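Local structure of cytochrome oxidase subunit II (Rhodothermus marinus, 1W2L) at residues K35-S40 / N55-S60; M3-L8 / E87-I92. The protein carries, in this cytochrome c domain of a caa3 oxygen reductase, a covalently bound heme c, probably passing electrons toward the copper A centre and the oxygen-reducing core. One frame throughout, in Å; residues are numbered along the deposited sequence.

Contact 1 (K35-S40 / N55-S60); sequences KGLYGS and NYLRES. With HEC (heme c), chain B; ACT (acetate ion), chain D.
Leu57 meets Leu37 and Tyr38 with a different methyl for each. Its CD2 lies 3.7 Å from Leu37 CD2, the two side chains sliding past each other in opposite directions, while its CD1 comes within 3.8 Å of Tyr38 CD1 and the two side chains cross at about a right angle. Leu57 CD2 also touches the heme methyl CMA, and Leu37, with CG anti to its backbone N (chi1 168°), brings CD1 to 3.5 Å from HEC CGA. In this class I cytochrome c fold, helix 54-62 and the type II turn Leu37-Ser40 both line the heme edge that carries methyl CMA and one propionate. Leu37 O fixes the turn by accepting from Ser40 N and, at 2.6 Å, from Ser40 OG. Tyr56 OH donates to HEC O2A (2.6 Å), which lies at the ring edge, in plane; Ser60 OG sits over one face of that ring, offset toward the rim, and is tied to Tyr56 O. A phenylalanine at Tyr56 would probably leave propionate oxygen O2A without its phenolic donor, holding that carboxylate less firmly. Arg42 NE is also hydrogen-bonded to the heme. At the outer end, Tyr38 OH donates to an acetate, probably from the crystallisation liquor.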
loop_
_atom_site.group_PDB
_atom_site.type_symbol
_atom_site.label_atom_id
_atom_site.label_comp_id
_atom_site.label_asym_id
_atom_site.label_seq_id
_atom_site.Cartn_x
_atom_site.Cartn_y
_atom_site.Cartn_z
ATOM N N LYS A 35 -5.948 4.191 -5.530
ATOM C CA LYS A 35 -6.159 5.069 -6.658
ATOM C C LYS A 35 -5.456 6.396 -6.450
ATOM O O LYS A 35 -5.735 7.189 -5.568
ATOM C CB LYS A 35 -7.651 5.241 -6.963
ATOM C CG LYS A 35 -7.868 6.034 -8.265
ATOM C CD LYS A 35 -9.335 6.264 -8.555
ATOM C CE LYS A 35 -9.550 7.238 -9.715
ATOM N NZ LYS A 35 -10.953 7.692 -9.778
ATOM N N GLY A 36 -4.468 6.629 -7.354
ATOM C CA GLY A 36 -3.719 7.854 -7.288
ATOM C C GLY A 36 -2.622 7.879 -6.226
ATOM O O GLY A 36 -1.965 8.918 -5.997
ATOM N N LEU A 37 -2.402 6.776 -5.507
ATOM C CA LEU A 37 -1.465 6.766 -4.419
ATOM C C LEU A 37 -0.027 6.993 -4.875
ATOM O O LEU A 37 0.700 7.851 -4.386
ATOM C CB LEU A 37 -1.569 5.446 -3.638
ATOM C CG LEU A 37 -0.475 5.160 -2.638
ATOM C CD1 LEU A 37 -0.328 6.294 -1.621
ATOM C CD2 LEU A 37 -0.718 3.832 -1.930
ATOM N N TYR A 38 0.456 6.198 -5.839
ATOM C CA TYR A 38 1.823 6.307 -6.296
ATOM C C TYR A 38 2.072 7.665 -6.921
ATOM O O TYR A 38 1.375 8.040 -7.862
ATOM C CB TYR A 38 2.143 5.198 -7.294
ATOM C CG TYR A 38 3.562 5.235 -7.786
ATOM C CD1 TYR A 38 4.641 4.938 -6.953
ATOM C CD2 TYR A 38 3.902 5.566 -9.093
ATOM C CE1 TYR A 38 5.947 4.968 -7.381
ATOM C CE2 TYR A 38 5.191 5.582 -9.550
ATOM C CZ TYR A 38 6.227 5.292 -8.711
ATOM O OH TYR A 38 7.499 5.318 -9.190
ATOM N N GLY A 39 3.079 8.337 -6.390
ATOM C CA GLY A 39 3.445 9.679 -6.807
ATOM C C GLY A 39 2.697 10.793 -6.123
ATOM O O GLY A 39 2.999 11.941 -6.439
ATOM N N SER A 40 1.824 10.488 -5.169
ATOM C CA SER A 40 1.121 11.490 -4.379
ATOM C C SER A 40 1.912 11.903 -3.159
ATOM O O SER A 40 2.819 11.179 -2.757
ATOM C CB SER A 40 -0.256 10.967 -3.978
ATOM O OG SER A 40 -0.181 9.935 -3.018
ATOM N N ASN A 55 10.093 3.194 -2.619
ATOM C CA ASN A 55 10.568 2.910 -1.277
ATOM C C ASN A 55 9.504 3.119 -0.221
ATOM O O ASN A 55 9.409 2.353 0.761
ATOM C CB ASN A 55 11.801 3.732 -0.936
ATOM C CG ASN A 55 13.052 3.144 -1.554
ATOM O OD1 ASN A 55 13.069 1.991 -1.884
ATOM N ND2 ASN A 55 14.045 3.936 -1.727
ATOM N N TYR A 56 8.693 4.160 -0.358
ATOM C CA TYR A 56 7.620 4.356 0.603
ATOM C C TYR A 56 6.609 3.228 0.566
ATOM O O TYR A 56 6.126 2.786 1.608
ATOM C CB TYR A 56 6.933 5.717 0.357
ATOM C CG TYR A 56 5.643 5.829 1.138
ATOM C CD1 TYR A 56 5.703 6.061 2.504
ATOM C CD2 TYR A 56 4.415 5.647 0.578
ATOM C CE1 TYR A 56 4.555 6.145 3.264
ATOM C CE2 TYR A 56 3.255 5.730 1.331
ATOM C CZ TYR A 56 3.325 5.978 2.681
ATOM O OH TYR A 56 2.207 6.058 3.456
ATOM N N LEU A 57 6.246 2.776 -0.617
ATOM C CA LEU A 57 5.303 1.673 -0.726
ATOM C C LEU A 57 5.893 0.417 -0.094
ATOM O O LEU A 57 5.220 -0.307 0.628
ATOM C CB LEU A 57 4.896 1.457 -2.176
ATOM C CG LEU A 57 4.170 2.619 -2.846
ATOM C CD1 LEU A 57 3.861 2.283 -4.308
ATOM C CD2 LEU A 57 2.905 2.966 -2.096
ATOM N N ARG A 58 7.163 0.146 -0.364
ATOM C CA ARG A 58 7.854 -1.021 0.170
ATOM C C ARG A 58 7.867 -0.947 1.690
ATOM O O ARG A 58 7.568 -1.956 2.369
ATOM C CB ARG A 58 9.269 -1.184 -0.458
ATOM C CG ARG A 58 10.132 -2.319 0.004
ATOM C CD ARG A 58 11.544 -2.144 -0.644
ATOM N NE ARG A 58 12.296 -3.248 -0.025
ATOM C CZ ARG A 58 12.308 -4.497 -0.362
ATOM N NH1 ARG A 58 11.555 -4.848 -1.420
ATOM N NH2 ARG A 58 13.058 -5.388 0.319
ATOM N N GLU A 59 8.231 0.184 2.233
ATOM C CA GLU A 59 8.333 0.410 3.676
ATOM C C GLU A 59 6.945 0.238 4.321
ATOM O O GLU A 59 6.772 -0.312 5.397
ATOM C CB GLU A 59 8.863 1.766 4.068
ATOM C CG GLU A 59 8.905 2.182 5.520
ATOM C CD GLU A 59 8.926 3.616 5.976
ATOM O OE1 GLU A 59 8.198 4.537 5.488
ATOM O OE2 GLU A 59 9.715 3.908 6.920
ATOM N N SER A 60 5.913 0.741 3.661
ATOM C CA SER A 60 4.563 0.664 4.160
ATOM C C SER A 60 4.089 -0.795 4.284
ATOM O O SER A 60 3.360 -1.113 5.249
ATOM C CB SER A 60 3.607 1.433 3.246
ATOM O OG SER A 60 3.833 2.813 3.287
HETATM FE FE HEC B . -2.554 -1.154 4.154
HETATM C CHA HEC B . -1.609 2.085 4.677
HETATM C CHB HEC B . -0.448 -1.329 1.480
HETATM C CHC HEC B . -3.436 -4.399 3.705
HETATM C CHD HEC B . -4.929 -0.844 6.595
HETATM N NA HEC B . -1.263 0.131 3.274
HETATM C C1A HEC B . -0.994 1.428 3.665
HETATM C C2A HEC B . -0.135 2.007 2.663
HETATM C C3A HEC B . 0.229 1.044 1.805
HETATM C C4A HEC B . -0.488 -0.169 2.168
HETATM C CMA HEC B . 1.095 1.158 0.551
HETATM C CAA HEC B . 0.189 3.505 2.609
HETATM C CBA HEC B . -1.009 4.157 1.922
HETATM C CGA HEC B . -0.978 5.714 1.748
HETATM O O1A HEC B . -2.046 6.170 1.420
HETATM O O2A HEC B . 0.091 6.323 2.021
HETATM N NB HEC B . -2.043 -2.588 2.830
HETATM C C1B HEC B . -1.211 -2.435 1.817
HETATM C C2B HEC B . -1.112 -3.687 1.032
HETATM C C3B HEC B . -1.909 -4.571 1.716
HETATM C C4B HEC B . -2.523 -3.893 2.810
HETATM C CMB HEC B . -0.346 -3.870 -0.213
HETATM C CAB HEC B . -2.165 -6.027 1.408
HETATM C CBB HEC B . -0.823 -6.796 1.338
HETATM N NC HEC B . -3.860 -2.397 4.997
HETATM C C1C HEC B . -4.078 -3.725 4.635
HETATM C C2C HEC B . -5.175 -4.239 5.494
HETATM C C3C HEC B . -5.572 -3.251 6.290
HETATM C C4C HEC B . -4.762 -2.099 6.015
HETATM C CMC HEC B . -5.700 -5.669 5.364
HETATM C CAC HEC B . -6.789 -3.207 7.224
HETATM C CBC HEC B . -6.852 -4.218 8.345
HETATM N ND HEC B . -3.111 0.321 5.413
HETATM C C1D HEC B . -4.133 0.259 6.312
HETATM C C2D HEC B . -4.309 1.538 6.963
HETATM C C3D HEC B . -3.365 2.313 6.432
HETATM C C4D HEC B . -2.608 1.594 5.476
HETATM C CMD HEC B . -5.343 1.833 7.965
HETATM C CAD HEC B . -3.107 3.831 6.783
HETATM C CBD HEC B . -2.274 3.985 8.053
HETATM C CGD HEC B . -0.832 3.716 7.784
HETATM O O1D HEC B . -0.266 2.695 8.271
HETATM O O2D HEC B . -0.206 4.512 7.022
HETATM C C ACT D . 10.350 6.046 -7.282
HETATM O O ACT D . 9.251 5.434 -7.199
HETATM O OXT ACT D . 11.303 6.138 -6.526
HETATM C CH3 ACT D . 10.527 6.815 -8.627
#

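Contact 2 (M3-L8 / E87-I92); sequences MPLAEL and EVAALI
The CA–CB bond of Ala90 is directed toward the first turn of helix 5-15, and its methyl touches both Leu5 and Leu8. The tight part is centred on this methyl: Ala90 CB lies 3.4 Å from Leu5 O and 3.7 Å from Leu8 CG, so it rests on backbone as well as on side chain. The backbones come correspondingly close, with Leu5 CA only 4.4 Å from Ala90 CA, a spacing that a small residue permits. Leu8 has CG anti to its backbone N (chi1 169°), which sets CG and CD2 beside the methyl; Leu5 instead has CG anti to its carbonyl carbon and lays CD2 3.9 Å from Ala90 CB. This is the packing of N-terminal against C-terminal helix that is a hallmark of the cytochrome c fold, and it brings the two ends of the chain together, with the Ala90 side chain about 10 Å from the heme.

The looser side lies toward Ala89, where Leu5 CD1 stands 4.3 Å from Ala89 CB and both residues are partly exposed. Pro4 occupies the N-cap position, its O accepting from Leu8 N at 3.0 Å. On the inner side, Leu12 of helix 5-15 continues the packing over Ala90, Glu87 and Leu91, and Leu91 in turn touches the heme. Between 3-8 and 87-92 side chain meets side chain only through hydrocarbon, while the Ala90 methyl also lies against the Leu5 carbonyl O; with no hydrogen bond or salt bridge joining the two segments, their pairing probably rests on close shape fit and on burial of the apolar surface around Ala90.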
loop_
_atom_site.group_PDB
_atom_site.type_symbol
_atom_site.label_atom_id
_atom_site.label_comp_id
_atom_site.label_asym_id
_atom_site.label_seq_id
_atom_site.Cartn_x
_atom_site.Cartn_y
_atom_site.Cartn_z
ATOM N N MET A 3 4.580 -15.398 -14.429
ATOM C CA MET A 3 3.442 -14.489 -14.557
ATOM C C MET A 3 3.932 -13.038 -14.384
ATOM O O MET A 3 4.718 -12.820 -13.469
ATOM C CB MET A 3 2.354 -14.863 -13.563
ATOM C CG MET A 3 1.421 -13.763 -13.115
ATOM S SD MET A 3 0.174 -14.405 -11.953
ATOM C CE MET A 3 -1.264 -13.458 -12.403
ATOM N N PRO A 4 3.488 -12.123 -15.245
ATOM C CA PRO A 4 3.841 -10.702 -15.141
ATOM C C PRO A 4 3.486 -10.065 -13.816
ATOM O O PRO A 4 2.477 -10.371 -13.196
ATOM C CB PRO A 4 2.920 -10.034 -16.188
ATOM C CG PRO A 4 2.755 -11.100 -17.233
ATOM C CD PRO A 4 2.639 -12.383 -16.453
ATOM N N LEU A 5 4.309 -9.149 -13.344
ATOM C CA LEU A 5 4.159 -8.643 -11.986
ATOM C C LEU A 5 2.841 -7.956 -11.784
ATOM O O LEU A 5 2.272 -8.134 -10.731
ATOM C CB LEU A 5 5.309 -7.646 -11.737
ATOM C CG LEU A 5 6.665 -8.274 -11.404
ATOM C CD1 LEU A 5 7.696 -7.158 -11.308
ATOM C CD2 LEU A 5 6.621 -9.101 -10.134
ATOM N N ALA A 6 2.306 -7.138 -12.670
ATOM C CA ALA A 6 1.054 -6.434 -12.445
ATOM C C ALA A 6 -0.058 -7.448 -12.209
ATOM O O ALA A 6 -0.950 -7.254 -11.386
ATOM C CB ALA A 6 0.751 -5.538 -13.654
ATOM N N GLU A 7 -0.014 -8.557 -12.943
ATOM C CA GLU A 7 -1.067 -9.564 -12.895
ATOM C C GLU A 7 -0.985 -10.297 -11.570
ATOM O O GLU A 7 -1.980 -10.586 -10.879
ATOM C CB GLU A 7 -0.978 -10.522 -14.092
ATOM C CG GLU A 7 -2.265 -11.179 -14.545
ATOM C CD GLU A 7 -2.042 -12.398 -15.422
ATOM O OE1 GLU A 7 -1.099 -12.324 -16.238
ATOM O OE2 GLU A 7 -2.774 -13.413 -15.322
ATOM N N LEU A 8 0.256 -10.644 -11.183
ATOM C CA LEU A 8 0.409 -11.311 -9.875
ATOM C C LEU A 8 -0.019 -10.325 -8.790
ATOM O O LEU A 8 -0.639 -10.716 -7.803
ATOM C CB LEU A 8 1.828 -11.761 -9.666
ATOM C CG LEU A 8 2.315 -12.258 -8.327
ATOM C CD1 LEU A 8 1.537 -13.478 -7.867
ATOM C CD2 LEU A 8 3.812 -12.513 -8.379
ATOM N N GLU A 87 6.664 -10.900 -4.417
ATOM C CA GLU A 87 5.312 -10.492 -4.022
ATOM C C GLU A 87 5.268 -9.007 -3.751
ATOM O O GLU A 87 4.304 -8.365 -4.131
ATOM C CB GLU A 87 4.907 -11.269 -2.766
ATOM C CG GLU A 87 4.613 -12.743 -3.081
ATOM C CD GLU A 87 4.357 -13.577 -1.833
ATOM O OE1 GLU A 87 5.005 -13.298 -0.790
ATOM O OE2 GLU A 87 3.541 -14.530 -1.857
ATOM N N VAL A 88 6.275 -8.442 -3.080
ATOM C CA VAL A 88 6.266 -6.994 -2.831
ATOM C C VAL A 88 6.328 -6.253 -4.163
ATOM O O VAL A 88 5.609 -5.275 -4.375
ATOM C CB VAL A 88 7.419 -6.573 -1.896
ATOM C CG1 VAL A 88 7.524 -5.066 -1.780
ATOM C CG2 VAL A 88 7.188 -7.221 -0.525
ATOM N N ALA A 89 7.230 -6.690 -5.041
ATOM C CA ALA A 89 7.368 -6.032 -6.321
ATOM C C ALA A 89 6.043 -6.064 -7.096
ATOM O O ALA A 89 5.663 -5.074 -7.757
ATOM C CB ALA A 89 8.467 -6.667 -7.150
ATOM N N ALA A 90 5.350 -7.188 -7.044
ATOM C CA ALA A 90 4.079 -7.362 -7.735
ATOM C C ALA A 90 3.003 -6.460 -7.178
ATOM O O ALA A 90 2.301 -5.789 -7.920
ATOM C CB ALA A 90 3.623 -8.826 -7.635
ATOM N N LEU A 91 2.891 -6.406 -5.866
ATOM C CA LEU A 91 1.918 -5.515 -5.246
ATOM C C LEU A 91 2.190 -4.081 -5.643
ATOM O O LEU A 91 1.290 -3.307 -5.898
ATOM C CB LEU A 91 1.921 -5.659 -3.719
ATOM C CG LEU A 91 1.207 -6.913 -3.203
ATOM C CD1 LEU A 91 1.665 -7.240 -1.806
ATOM C CD2 LEU A 91 -0.298 -6.801 -3.241
ATOM N N ILE A 92 3.461 -3.680 -5.636
ATOM C CA ILE A 92 3.793 -2.297 -6.012
ATOM C C ILE A 92 3.465 -2.018 -7.470
ATOM O O ILE A 92 2.960 -0.932 -7.769
ATOM C CB ILE A 92 5.231 -1.993 -5.576
ATOM C CG1 ILE A 92 5.245 -1.955 -4.047
ATOM C CG2 ILE A 92 5.707 -0.682 -6.187
ATOM C CD1 ILE A 92 6.598 -1.745 -3.413
#

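Contact 1 is the core contact, its centre about 6 Å from that of the chain; the centre of contact 2 is about 13 Å from it, and that contact is only partly buried. Along the chain, 35-40 and 55-60 are nested inside the loop that 3-8 and 87-92 close. Across the segments both are apolar, but contact 1 adds a hydrogen bond to a heme propionate, whereas contact 2 stays helix on helix and buries more surface between its segments, 215 against 145 Å². Helix 85-96 joins them: Ile92, on a different face of it from Ala90, packs on helix 54-62, with Ile92 CD1 3.8 Å from Leu57 CB and 3.6 Å from Arg58 N.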